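Local coordinates for protein HIAXHD3 (Humicola insolens, PDB 3ZXK) that probably removes arabinofuranose side chains from xylan as a GH43 arabinofuranosidase whose active site was engineered for added endo-xylanase activity, at residues A[197-202]-A[258-263]; A[274-279]-A[296-301]; A[322-327]-A[331-336]; A[341-346]-A[357-362]. One frame throughout, in Å; residues are numbered along the deposited sequence.

Contact 1 of 4, residues A[197-202]-A[258-263]; sequences YKIRGN and GTWHYV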
loop_
_atom_site.group_PDB
_atom_site.type_symbol
_atom_site.label_atom_id
_atom_site.label_comp_id
_atom_site.label_asym_id
_atom_site.label_seq_id
_atom_site.Cartn_x
_atom_site.Cartn_y
_atom_site.Cartn_z
ATOM N N TYR A 197 -9.630 5.952 -19.878
ATOM C CA TYR A 197 -11.020 5.477 -19.898
ATOM C C TYR A 197 -11.659 5.614 -21.272
ATOM O O TYR A 197 -11.342 6.528 -22.046
ATOM C CB TYR A 197 -11.876 6.272 -18.912
ATOM C CG TYR A 197 -11.308 6.294 -17.500
ATOM C CD1 TYR A 197 -11.578 5.251 -16.588
ATOM C CD2 TYR A 197 -10.483 7.338 -17.091
ATOM C CE1 TYR A 197 -11.031 5.255 -15.311
ATOM C CE2 TYR A 197 -9.931 7.358 -15.816
ATOM C CZ TYR A 197 -10.235 6.323 -14.904
ATOM O OH TYR A 197 -9.697 6.280 -13.599
ATOM N N LYS A 198 -12.582 4.712 -21.555
ATOM C CA LYS A 198 -13.460 4.818 -22.722
ATOM C C LYS A 198 -14.861 4.931 -22.139
ATOM O O LYS A 198 -15.344 4.017 -21.469
ATOM C CB LYS A 198 -13.303 3.575 -23.607
ATOM C CG LYS A 198 -14.292 3.463 -24.756
ATOM C CD LYS A 198 -14.004 4.465 -25.853
ATOM C CE LYS A 198 -14.837 4.170 -27.090
ATOM N NZ LYS A 198 -14.473 2.845 -27.659
ATOM N N ILE A 199 -15.490 6.085 -22.339
ATOM C CA ILE A 199 -16.808 6.361 -21.772
ATOM C C ILE A 199 -17.747 6.910 -22.841
ATOM O O ILE A 199 -17.485 7.967 -23.411
ATOM C CB ILE A 199 -16.721 7.331 -20.579
ATOM C CG1 ILE A 199 -15.725 6.830 -19.530
ATOM C CG2 ILE A 199 -18.128 7.570 -20.006
ATOM C CD1 ILE A 199 -15.388 7.866 -18.447
ATOM N N ARG A 200 -18.840 6.172 -23.098
ATOM C CA ARG A 200 -19.838 6.515 -24.119
ATOM C C ARG A 200 -19.255 7.048 -25.434
ATOM O O ARG A 200 -19.642 8.127 -25.920
ATOM C CB ARG A 200 -20.889 7.476 -23.551
ATOM C CG ARG A 200 -21.614 6.949 -22.324
ATOM C CD ARG A 200 -22.671 7.938 -21.831
ATOM N NE ARG A 200 -22.054 9.070 -21.128
ATOM C CZ ARG A 200 -22.026 9.232 -19.806
ATOM N NH1 ARG A 200 -22.597 8.345 -18.994
ATOM N NH2 ARG A 200 -21.426 10.295 -19.294
ATOM N N GLY A 201 -18.296 6.311 -25.988
ATOM C CA GLY A 201 -17.761 6.620 -27.298
ATOM C C GLY A 201 -16.537 7.509 -27.304
ATOM O O GLY A 201 -15.934 7.702 -28.358
ATOM N N ASN A 202 -16.172 8.061 -26.147
ATOM C CA ASN A 202 -15.069 9.008 -26.055
ATOM C C ASN A 202 -13.903 8.510 -25.202
ATOM O O ASN A 202 -14.095 7.693 -24.320
ATOM C CB ASN A 202 -15.585 10.321 -25.462
ATOM C CG ASN A 202 -16.492 11.080 -26.404
ATOM O OD1 ASN A 202 -16.159 11.303 -27.565
ATOM N ND2 ASN A 202 -17.641 11.500 -25.901
ATOM N N GLY A 258 -25.062 3.308 -12.958
ATOM C CA GLY A 258 -24.590 4.244 -13.995
ATOM C C GLY A 258 -24.008 5.559 -13.487
ATOM O O GLY A 258 -23.515 6.383 -14.272
ATOM N N THR A 259 -24.060 5.777 -12.179
ATOM C CA THR A 259 -23.523 7.005 -11.605
ATOM C C THR A 259 -22.025 6.846 -11.419
ATOM O O THR A 259 -21.542 5.770 -11.026
ATOM C CB THR A 259 -24.144 7.344 -10.231
ATOM O OG1 THR A 259 -23.920 6.251 -9.320
ATOM C CG2 THR A 259 -25.632 7.630 -10.354
ATOM N N TRP A 260 -21.295 7.920 -11.680
ATOM C CA TRP A 260 -19.844 7.912 -11.581
ATOM C C TRP A 260 -19.331 8.537 -10.314
ATOM O O TRP A 260 -19.979 9.390 -9.727
ATOM C CB TRP A 260 -19.253 8.639 -12.774
ATOM C CG TRP A 260 -19.334 7.832 -14.030
ATOM C CD1 TRP A 260 -20.450 7.593 -14.845
ATOM C CD2 TRP A 260 -18.243 7.091 -14.632
ATOM N NE1 TRP A 260 -20.100 6.805 -15.899
ATOM C CE2 TRP A 260 -18.796 6.449 -15.827
ATOM C CE3 TRP A 260 -16.901 6.905 -14.317
ATOM C CZ2 TRP A 260 -18.018 5.663 -16.667
ATOM C CZ3 TRP A 260 -16.120 6.108 -15.161
ATOM C CH2 TRP A 260 -16.673 5.503 -16.316
ATOM N N HIS A 261 -18.154 8.097 -9.887
ATOM C CA HIS A 261 -17.535 8.553 -8.639
ATOM C C HIS A 261 -16.063 8.795 -8.855
ATOM O O HIS A 261 -15.403 8.087 -9.638
ATOM C CB HIS A 261 -17.782 7.509 -7.554
ATOM C CG HIS A 261 -19.246 7.282 -7.294
ATOM N ND1 HIS A 261 -19.926 7.956 -6.346
ATOM C CD2 HIS A 261 -20.181 6.494 -7.970
ATOM C CE1 HIS A 261 -21.232 7.587 -6.379
ATOM N NE2 HIS A 261 -21.387 6.693 -7.379
ATOM N N TYR A 262 -15.524 9.795 -8.169
ATOM C CA TYR A 262 -14.083 10.084 -8.251
ATOM C C TYR A 262 -13.462 9.570 -6.931
ATOM O O TYR A 262 -13.894 9.966 -5.820
ATOM C CB TYR A 262 -13.849 11.591 -8.491
ATOM C CG TYR A 262 -12.395 12.025 -8.501
ATOM C CD1 TYR A 262 -11.371 11.152 -8.909
ATOM C CD2 TYR A 262 -12.030 13.310 -8.082
ATOM C CE1 TYR A 262 -10.044 11.547 -8.913
ATOM C CE2 TYR A 262 -10.720 13.702 -8.064
ATOM C CZ TYR A 262 -9.728 12.826 -8.451
ATOM O OH TYR A 262 -8.422 13.271 -8.413
ATOM N N VAL A 263 -12.504 8.657 -7.054
ATOM C CA VAL A 263 -11.793 8.129 -5.880
ATOM C C VAL A 263 -10.410 8.742 -5.956
ATOM O O VAL A 263 -9.625 8.406 -6.835
ATOM C CB VAL A 263 -11.679 6.583 -5.875
ATOM C CG1 VAL A 263 -11.046 6.110 -4.582
ATOM C CG2 VAL A 263 -13.055 5.956 -6.020
#

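Contact 2 of 4, residues A[274-279]-A[296-301]; sequences IPVVAP and GRWGTS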
loop_
_atom_site.group_PDB
_atom_site.type_symbol
_atom_site.label_atom_id
_atom_site.label_comp_id
_atom_site.label_asym_id
_atom_site.label_seq_id
_atom_site.Cartn_x
_atom_site.Cartn_y
_atom_site.Cartn_z
ATOM N N ILE A 274 -4.373 8.116 1.677
ATOM C CA ILE A 274 -5.608 7.408 1.956
ATOM C C ILE A 274 -6.746 7.862 1.038
ATOM O O ILE A 274 -6.826 9.024 0.659
ATOM C CB ILE A 274 -5.978 7.519 3.471
ATOM C CG1 ILE A 274 -6.426 8.944 3.839
ATOM C CG2 ILE A 274 -4.801 7.042 4.339
ATOM C CD1 ILE A 274 -6.737 9.108 5.317
ATOM N N PRO A 275 -7.653 6.939 0.685
ATOM C CA PRO A 275 -8.656 7.286 -0.316
ATOM C C PRO A 275 -9.882 8.033 0.210
ATOM O O PRO A 275 -10.365 7.757 1.318
ATOM C CB PRO A 275 -9.107 5.917 -0.861
ATOM C CG PRO A 275 -8.859 4.961 0.266
ATOM C CD PRO A 275 -7.627 5.486 0.977
ATOM N N VAL A 276 -10.348 8.964 -0.616
ATOM C CA VAL A 276 -11.596 9.720 -0.379
ATOM C C VAL A 276 -12.439 9.606 -1.656
ATOM O O VAL A 276 -11.903 9.471 -2.755
ATOM C CB VAL A 276 -11.316 11.204 -0.011
ATOM C CG1 VAL A 276 -10.587 11.275 1.331
ATOM C CG2 VAL A 276 -10.469 11.873 -1.072
ATOM N N VAL A 277 -13.765 9.667 -1.494
ATOM C CA VAL A 277 -14.722 9.433 -2.593
ATOM C C VAL A 277 -15.709 10.599 -2.687
ATOM O O VAL A 277 -16.206 11.082 -1.667
ATOM C CB VAL A 277 -15.488 8.100 -2.381
ATOM C CG1 VAL A 277 -16.441 7.831 -3.542
ATOM C CG2 VAL A 277 -14.497 6.934 -2.286
ATOM N N ALA A 278 -15.932 11.079 -3.907
ATOM C CA ALA A 278 -17.027 12.038 -4.200
ATOM C C ALA A 278 -17.846 11.610 -5.435
ATOM O O ALA A 278 -17.314 11.018 -6.352
ATOM C CB ALA A 278 -16.471 13.433 -4.398
ATOM N N PRO A 279 -19.130 11.955 -5.471
ATOM C CA PRO A 279 -19.876 11.742 -6.708
ATOM C C PRO A 279 -19.434 12.696 -7.825
ATOM O O PRO A 279 -18.918 13.805 -7.561
ATOM C CB PRO A 279 -21.322 12.064 -6.321
ATOM C CG PRO A 279 -21.303 12.331 -4.850
ATOM C CD PRO A 279 -19.904 12.723 -4.488
ATOM N N GLY A 296 -18.631 24.211 -1.395
ATOM C CA GLY A 296 -17.608 24.000 -2.416
ATOM C C GLY A 296 -16.443 23.120 -1.990
ATOM O O GLY A 296 -15.440 23.047 -2.679
ATOM N N ARG A 297 -16.586 22.441 -0.862
ATOM C CA ARG A 297 -15.564 21.520 -0.383
ATOM C C ARG A 297 -15.836 20.107 -0.887
ATOM O O ARG A 297 -16.951 19.778 -1.277
ATOM C CB ARG A 297 -15.517 21.521 1.146
ATOM C CG ARG A 297 -15.260 22.886 1.753
ATOM C CD ARG A 297 -15.473 22.881 3.260
ATOM N NE ARG A 297 -14.415 22.129 3.931
ATOM C CZ ARG A 297 -13.269 22.657 4.371
ATOM N NH1 ARG A 297 -13.016 23.952 4.218
ATOM N NH2 ARG A 297 -12.373 21.877 4.964
ATOM N N TRP A 298 -14.795 19.286 -0.904
ATOM C CA TRP A 298 -14.965 17.849 -1.020
ATOM C C TRP A 298 -15.668 17.424 0.236
ATOM O O TRP A 298 -15.168 17.627 1.344
ATOM C CB TRP A 298 -13.607 17.176 -1.137
ATOM C CG TRP A 298 -13.677 15.725 -1.530
ATOM C CD1 TRP A 298 -14.294 14.675 -0.851
ATOM C CD2 TRP A 298 -13.069 15.123 -2.703
ATOM N NE1 TRP A 298 -14.124 13.498 -1.533
ATOM C CE2 TRP A 298 -13.368 13.700 -2.645
ATOM C CE3 TRP A 298 -12.304 15.609 -3.761
ATOM C CZ2 TRP A 298 -12.953 12.814 -3.650
ATOM C CZ3 TRP A 298 -11.889 14.723 -4.760
ATOM C CH2 TRP A 298 -12.205 13.359 -4.706
ATOM N N GLY A 299 -16.855 16.866 0.086
ATOM C CA GLY A 299 -17.732 16.640 1.233
ATOM C C GLY A 299 -17.229 15.597 2.212
ATOM O O GLY A 299 -16.590 14.611 1.831
ATOM N N THR A 300 -17.539 15.807 3.486
ATOM C CA THR A 300 -17.196 14.821 4.516
ATOM C C THR A 300 -18.119 13.596 4.472
ATOM O O THR A 300 -17.725 12.492 4.857
ATOM C CB THR A 300 -17.210 15.468 5.917
ATOM O OG1 THR A 300 -18.504 16.004 6.160
ATOM C CG2 THR A 300 -16.189 16.602 5.991
ATOM N N SER A 301 -19.338 13.790 3.969
ATOM C CA SER A 301 -20.268 12.667 3.767
ATOM C C SER A 301 -21.056 12.816 2.491
ATOM O O SER A 301 -21.391 13.928 2.063
ATOM C CB SER A 301 -21.240 12.507 4.947
ATOM O OG SER A 301 -22.118 13.599 4.994
#

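Contact 3 of 4, residues A[322-327]-A[331-336]; sequences DEFRGT and EHWEWN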
loop_
_atom_site.group_PDB
_atom_site.type_symbol
_atom_site.label_atom_id
_atom_site.label_comp_id
_atom_site.label_asym_id
_atom_site.label_seq_id
_atom_site.Cartn_x
_atom_site.Cartn_y
_atom_site.Cartn_z
ATOM N N ASP A 322 -4.904 -12.154 14.433
ATOM C CA ASP A 322 -4.226 -13.013 13.473
ATOM C C ASP A 322 -3.234 -13.879 14.212
ATOM O O ASP A 322 -2.240 -13.394 14.753
ATOM C CB ASP A 322 -3.518 -12.158 12.403
ATOM C CG ASP A 322 -3.006 -12.995 11.227
ATOM O OD1 ASP A 322 -2.868 -14.247 11.366
ATOM O OD2 ASP A 322 -2.740 -12.391 10.177
ATOM N N GLU A 323 -3.540 -15.172 14.249
ATOM C CA GLU A 323 -2.665 -16.133 14.920
ATOM C C GLU A 323 -1.818 -16.951 13.943
ATOM O O GLU A 323 -1.288 -18.001 14.302
ATOM C CB GLU A 323 -3.443 -17.014 15.906
ATOM C CG GLU A 323 -3.836 -16.201 17.143
ATOM C CD GLU A 323 -4.666 -16.967 18.149
ATOM O OE1 GLU A 323 -5.668 -17.609 17.760
ATOM O OE2 GLU A 323 -4.325 -16.909 19.351
ATOM N N PHE A 324 -1.684 -16.449 12.713
ATOM C CA PHE A 324 -0.779 -17.015 11.707
ATOM C C PHE A 324 -1.085 -18.481 11.477
ATOM O O PHE A 324 -0.205 -19.353 11.525
ATOM C CB PHE A 324 0.696 -16.808 12.103
ATOM C CG PHE A 324 1.106 -15.355 12.122
ATOM C CD1 PHE A 324 1.271 -14.635 10.924
ATOM C CD2 PHE A 324 1.295 -14.685 13.331
ATOM C CE1 PHE A 324 1.639 -13.287 10.939
ATOM C CE2 PHE A 324 1.655 -13.334 13.347
ATOM C CZ PHE A 324 1.826 -12.637 12.153
ATOM N N ARG A 325 -2.357 -18.728 11.197
ATOM C CA ARG A 325 -2.861 -20.071 10.931
ATOM C C ARG A 325 -2.860 -20.370 9.446
ATOM O O ARG A 325 -2.826 -19.459 8.638
ATOM C CB ARG A 325 -4.275 -20.197 11.488
ATOM C CG ARG A 325 -4.317 -20.053 12.996
ATOM C CD ARG A 325 -5.740 -20.156 13.526
ATOM N NE ARG A 325 -5.766 -19.882 14.956
ATOM C CZ ARG A 325 -5.914 -20.810 15.893
ATOM N NH1 ARG A 325 -6.077 -22.083 15.558
ATOM N NH2 ARG A 325 -5.913 -20.465 17.167
ATOM N N GLY A 326 -2.877 -21.652 9.096
ATOM C CA GLY A 326 -2.958 -22.063 7.691
ATOM C C GLY A 326 -1.636 -21.950 6.959
ATOM O O GLY A 326 -0.572 -21.880 7.583
ATOM N N THR A 327 -1.699 -21.907 5.629
ATOM C CA THR A 327 -0.505 -22.069 4.805
ATOM C C THR A 327 0.035 -20.765 4.216
ATOM O O THR A 327 1.171 -20.722 3.721
ATOM C CB THR A 327 -0.763 -23.075 3.663
ATOM O OG1 THR A 327 -1.913 -22.662 2.911
ATOM C CG2 THR A 327 -1.032 -24.469 4.231
ATOM N N GLU A 331 -3.872 -11.062 3.707
ATOM C CA GLU A 331 -3.536 -10.088 2.683
ATOM C C GLU A 331 -3.024 -8.793 3.299
ATOM O O GLU A 331 -2.592 -7.900 2.586
ATOM C CB GLU A 331 -4.775 -9.841 1.810
ATOM C CG GLU A 331 -5.098 -11.006 0.883
ATOM C CD GLU A 331 -3.939 -11.268 -0.072
ATOM O OE1 GLU A 331 -3.427 -10.283 -0.670
ATOM O OE2 GLU A 331 -3.522 -12.445 -0.227
ATOM N N HIS A 332 -3.022 -8.706 4.628
ATOM C CA HIS A 332 -2.530 -7.483 5.293
ATOM C C HIS A 332 -1.017 -7.402 5.429
ATOM O O HIS A 332 -0.464 -6.312 5.632
ATOM C CB HIS A 332 -3.150 -7.341 6.683
ATOM C CG HIS A 332 -4.639 -7.241 6.663
ATOM N ND1 HIS A 332 -5.290 -6.099 6.365
ATOM C CD2 HIS A 332 -5.612 -8.207 6.875
ATOM C CE1 HIS A 332 -6.604 -6.324 6.371
ATOM N NE2 HIS A 332 -6.804 -7.618 6.679
ATOM N N TRP A 333 -0.316 -8.526 5.314
ATOM C CA TRP A 333 1.127 -8.541 5.584
ATOM C C TRP A 333 1.953 -8.392 4.354
ATOM O O TRP A 333 1.635 -8.969 3.290
ATOM C CB TRP A 333 1.514 -9.847 6.233
ATOM C CG TRP A 333 0.889 -10.073 7.574
ATOM C CD1 TRP A 333 -0.140 -10.959 7.897
ATOM C CD2 TRP A 333 1.293 -9.465 8.833
ATOM N NE1 TRP A 333 -0.405 -10.917 9.255
ATOM C CE2 TRP A 333 0.421 -10.021 9.864
ATOM C CE3 TRP A 333 2.241 -8.522 9.195
ATOM C CZ2 TRP A 333 0.539 -9.655 11.209
ATOM C CZ3 TRP A 333 2.355 -8.161 10.543
ATOM C CH2 TRP A 333 1.515 -8.719 11.527
ATOM N N GLU A 334 3.029 -7.616 4.502
ATOM C CA GLU A 334 4.038 -7.471 3.451
ATOM C C GLU A 334 5.406 -7.361 4.072
ATOM O O GLU A 334 5.600 -6.644 5.070
ATOM C CB GLU A 334 3.793 -6.203 2.603
ATOM C CG GLU A 334 2.508 -6.200 1.757
ATOM C CD GLU A 334 2.013 -4.833 1.319
ATOM O OE1 GLU A 334 2.700 -3.795 1.508
ATOM O OE2 GLU A 334 0.898 -4.782 0.749
ATOM N N TRP A 335 6.367 -8.059 3.493
ATOM C CA TRP A 335 7.736 -7.983 3.970
ATOM C C TRP A 335 8.408 -6.714 3.505
ATOM O O TRP A 335 8.031 -6.176 2.470
ATOM C CB TRP A 335 8.524 -9.139 3.399
ATOM C CG TRP A 335 8.031 -10.509 3.741
ATOM C CD1 TRP A 335 7.271 -11.358 2.950
ATOM C CD2 TRP A 335 8.353 -11.264 4.947
ATOM N NE1 TRP A 335 7.058 -12.556 3.600
ATOM C CE2 TRP A 335 7.679 -12.556 4.806
ATOM C CE3 TRP A 335 9.061 -10.984 6.128
ATOM C CZ2 TRP A 335 7.772 -13.539 5.777
ATOM C CZ3 TRP A 335 9.140 -11.979 7.107
ATOM C CH2 TRP A 335 8.507 -13.233 6.929
ATOM N N ASN A 336 9.401 -6.228 4.256
ATOM C CA ASN A 336 10.295 -5.167 3.784
ATOM C C ASN A 336 11.327 -5.802 2.831
ATOM O O ASN A 336 12.197 -6.536 3.275
ATOM C CB ASN A 336 10.983 -4.503 4.981
ATOM C CG ASN A 336 12.119 -3.601 4.548
ATOM O OD1 ASN A 336 12.050 -2.999 3.478
ATOM N ND2 ASN A 336 13.169 -3.524 5.348
#

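Contact 4 of 4, residues A[341-346]-A[357-362]; sequences TSKFTL and RTATVT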
loop_
_atom_site.group_PDB
_atom_site.type_symbol
_atom_site.label_atom_id
_atom_site.label_comp_id
_atom_site.label_asym_id
_atom_site.label_seq_id
_atom_site.Cartn_x
_atom_site.Cartn_y
_atom_site.Cartn_z
ATOM N N THR A 341 13.009 -17.026 1.934
ATOM C CA THR A 341 12.007 -18.030 2.248
ATOM C C THR A 341 12.560 -19.227 3.015
ATOM O O THR A 341 11.792 -19.981 3.598
ATOM C CB THR A 341 11.313 -18.555 0.975
ATOM O OG1 THR A 341 12.298 -19.195 0.149
ATOM C CG2 THR A 341 10.642 -17.407 0.217
ATOM N N SER A 342 13.879 -19.385 3.047
ATOM C CA SER A 342 14.485 -20.493 3.770
ATOM C C SER A 342 14.522 -20.188 5.290
ATOM O O SER A 342 14.860 -21.076 6.101
ATOM C CB SER A 342 15.907 -20.765 3.255
ATOM O OG SER A 342 16.855 -19.811 3.731
ATOM N N LYS A 343 14.157 -18.949 5.649
ATOM C CA LYS A 343 14.343 -18.443 7.009
ATOM C C LYS A 343 13.049 -18.117 7.756
ATOM O O LYS A 343 13.103 -17.691 8.894
ATOM C CB LYS A 343 15.304 -17.246 7.052
ATOM C CG LYS A 343 16.773 -17.571 6.710
ATOM C CD LYS A 343 17.507 -18.438 7.743
ATOM C CE LYS A 343 18.979 -18.620 7.373
ATOM N NZ LYS A 343 19.183 -19.507 6.194
ATOM N N PHE A 344 11.890 -18.348 7.143
ATOM C CA PHE A 344 10.620 -18.279 7.877
ATOM C C PHE A 344 9.727 -19.463 7.548
ATOM O O PHE A 344 9.821 -20.055 6.457
ATOM C CB PHE A 344 9.879 -16.944 7.605
ATOM C CG PHE A 344 9.120 -16.911 6.295
ATOM C CD1 PHE A 344 7.781 -17.321 6.233
ATOM C CD2 PHE A 344 9.734 -16.442 5.126
ATOM C CE1 PHE A 344 7.092 -17.261 5.032
ATOM C CE2 PHE A 344 9.044 -16.399 3.922
ATOM C CZ PHE A 344 7.723 -16.827 3.873
ATOM N N THR A 345 8.832 -19.797 8.474
ATOM C CA THR A 345 7.843 -20.849 8.210
ATOM C C THR A 345 6.565 -20.529 8.947
ATOM O O THR A 345 6.598 -20.109 10.111
ATOM C CB THR A 345 8.313 -22.238 8.726
ATOM O OG1 THR A 345 9.674 -22.483 8.341
ATOM C CG2 THR A 345 7.430 -23.317 8.137
ATOM N N LEU A 346 5.440 -20.732 8.276
ATOM C CA LEU A 346 4.132 -20.755 8.922
ATOM C C LEU A 346 3.890 -22.196 9.365
ATOM O O LEU A 346 3.912 -23.097 8.536
ATOM C CB LEU A 346 3.064 -20.308 7.928
ATOM C CG LEU A 346 3.041 -18.791 7.719
ATOM C CD1 LEU A 346 2.202 -18.480 6.492
ATOM C CD2 LEU A 346 2.453 -18.102 8.946
ATOM N N ARG A 357 13.437 -17.131 11.575
ATOM C CA ARG A 357 14.852 -17.388 11.843
ATOM C C ARG A 357 15.670 -16.186 11.442
ATOM O O ARG A 357 15.394 -15.587 10.414
ATOM C CB ARG A 357 15.346 -18.613 11.071
ATOM C CG ARG A 357 14.615 -19.890 11.487
ATOM C CD ARG A 357 15.224 -21.124 10.874
ATOM N NE ARG A 357 14.747 -22.325 11.568
ATOM C CZ ARG A 357 14.944 -23.555 11.125
ATOM N NH1 ARG A 357 15.579 -23.762 9.962
ATOM N NH2 ARG A 357 14.463 -24.568 11.834
ATOM N N THR A 358 16.664 -15.792 12.238
ATOM C CA THR A 358 17.513 -14.685 11.775
ATOM C C THR A 358 18.073 -14.956 10.361
ATOM O O THR A 358 18.580 -16.056 10.074
ATOM C CB THR A 358 18.650 -14.398 12.764
ATOM O OG1 THR A 358 19.399 -15.607 13.004
ATOM C CG2 THR A 358 18.070 -13.920 14.092
ATOM N N ALA A 359 17.978 -13.956 9.500
ATOM C CA ALA A 359 18.352 -14.141 8.106
ATOM C C ALA A 359 19.538 -13.271 7.699
ATOM O O ALA A 359 20.138 -13.507 6.655
ATOM C CB ALA A 359 17.162 -13.885 7.190
ATOM N N THR A 360 19.890 -12.293 8.532
ATOM C CA THR A 360 20.963 -11.335 8.215
ATOM C C THR A 360 21.784 -11.044 9.462
ATOM O O THR A 360 21.227 -10.867 10.557
ATOM C CB THR A 360 20.354 -9.990 7.788
ATOM O OG1 THR A 360 19.428 -10.207 6.722
ATOM C CG2 THR A 360 21.413 -9.033 7.351
ATOM N N VAL A 361 23.097 -10.982 9.294
ATOM C CA VAL A 361 24.005 -10.511 10.349
ATOM C C VAL A 361 24.300 -9.054 10.052
ATOM O O VAL A 361 24.872 -8.724 9.022
ATOM C CB VAL A 361 25.322 -11.345 10.390
ATOM C CG1 VAL A 361 26.333 -10.748 11.378
ATOM C CG2 VAL A 361 24.988 -12.801 10.700
ATOM N N THR A 362 23.877 -8.186 10.965
ATOM C CA THR A 362 23.982 -6.736 10.802
ATOM C C THR A 362 23.772 -6.039 12.158
ATOM O O THR A 362 23.147 -6.619 13.067
ATOM C CB THR A 362 22.957 -6.212 9.746
ATOM O OG1 THR A 362 23.167 -4.818 9.503
ATOM C CG2 THR A 362 21.505 -6.449 10.184
#

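Contact 1 of 4, residues A[197-202]-A[258-263]
I199 and W260 point at each other from the sheets of two different blades, and between them they make most of this contact. The CB of I199 stands back from the indole, 4.4 Å from W260 CZ2. Its two branches then part. CG2 touches the benzo end of the ring at W260 CZ2 (3.8 Å) and also lies over one face of the R200 guanidinium. CG1, anti to the carbonyl carbon (chi1 -53°), heads instead for W260 CH2 at 3.6 Å. The chain stays extended at chi2, carrying CD1 on to W260 CH2 at 3.4 Å, with CZ3 close by. R200 follows in the type I' turn from I199 to N202, which joins strands 192-199 and 202-209 as a tight hairpin. Its tip swings toward the indole, but R200 NH1 stays 4.3 Å from W260 NE1. The charge lies instead against W282 in a cation-pi contact, and W260 meets that same ring edge-to-face. In the five-bladed beta-propeller of GH43 enzymes the pair thus joins two successive blades. Since the link is hydrocarbon against aromatic ring, it depends on fit and burial and not on directional bonds.

Contact 2 of 4, residues A[274-279]-A[296-301]
This is a buried packing contact in which the indole of W298, from the loop between strands 288-290 and 301-303, is sandwiched between two aliphatic side chains of strand 273-282. V276 and A278 project from the same side of the strand and take opposite faces of the ring. V276 CG2 lies 3.6 Å above one face, displaced toward the rim, with W298 CZ2 as its nearest ring atom. It gets there because chi1 (-65°) sets this methyl between the backbone N and the carbonyl carbon. On the other face A278 CB makes a CH-pi contact, 3.9 Å from the centroid of the five-membered ring. The intervening residue contributes its backbone: V277 CA sits at the ring edge in the indole plane, and V277 O receives a weak hydrogen bond from W298 NE1 (3.2 Å, N-H...O angle 144°). Strand 273-282 belongs to the last blade, 250-290, of the GH43 five-bladed beta-propeller, so the tryptophan fastens the outgoing chain to that blade. For W298, CG anti to the backbone N (chi1 -169°) turns the indole from its loop toward the strand. N10 adds a second tie between the same two elements, accepting from V277 N through OD1 and donating to G299 O through ND2. Against strand 260-267 the indole also packs on A264.

Contact 3 of 4, residues A[322-327]-A[331-336]
The buried carboxylate of D322 is held through both oxygens, and OD2 takes the bond that crosses the contact, from W333 NE1 at 2.9 Å. That N-H is nearly straight on its target (164°); OD2 lies in the indole plane, whereas W333 NE1 meets it from above the carboxylate plane, 46° out of it. OD1 accepts from the backbone N of F324 at 2.8 Å, closing an Asx turn in the C-terminal concanavalin A-like domain, a beta-sandwich. D322 reaches the turn and the tryptophan together because chi1 (-170°) swings its carboxylate away from the backbone N. The two N-H donors probably stabilise a negative carboxylate in this buried place. F324, whose backbone takes a left-handed conformation in the turn, sends its ring across the indole at an oblique tilt, the planes 34° apart. W333 is fixed further by a cation-pi contact with R374 and an edge-to-face meeting with F529, while F324 packs on L372 and L354. F324 CE1 lies 3.3 Å above one face of the indole, near its rim, and the neighbouring CZ comes within 3.4 Å of W333 CZ2.

Contact 4 of 4, residues A[341-346]-A[357-362]
K343 lies against R357 and A359, and these three residues bury most of the surface in the contact. One backbone bond anchors them: R357 N donates to K343 O at 2.8 Å, with the N-H...O angle at 150°. The same carbonyl oxygen is approached by R357 CB at 3.3 Å, so the start of the arginine side chain packs directly on the lysine backbone. K343 sets out toward the opposing segment and then bends at chi2 (-68°) and chi4 (-71°). Along the way its CG rests on the methyl of A359, 3.7 Å from A359 CB, while CD passes T358 O at 3.5 Å and approaches R357 CB. The second bend carries the ammonium group back to its own segment, where NZ makes a weak hydrogen bond to S342 OG (3.4 Å). The side chain of R357 crosses that of K343 at about a right angle and runs out extended from CG to NE, which forms a salt bridge with E523. The two like charges stay apart, K343 NZ 6.7 Å from R357 NH1. It is the aliphatic portion of the lysine that fills the join. T345 pairs with I355 in the same antiparallel register, so K343 and R357 mark the end of a hairpin ladder, that of strands 344-346 and 354-357 at the margin of a sheet in the concanavalin A-like beta-sandwich.

Contacts 1 and 2 belong to the propeller and contacts 3 and 4 to the sandwich, on opposite sides of the chain's centre. The first two, centres 18 Å apart, are joined through neighbouring strands 260-267 and 273-282 of one sheet: Y262 N lies 2.8 Å from A278 O, probably a hydrogen bond, and Y262 CD2 packs on W298 CH2. Contacts 3 and 4, centres 15 Å apart, meet where W335 touches F344 and F324 touches L346. Contacts 2 and 3 come within about 13 Å at their nearest atoms. The glycan pocket draws on both domains, including F469 and W502. V276 lies about 12 Å from the bound arabinofuranose, and Y262 OH bonds to the backbone of pocket residue Q249.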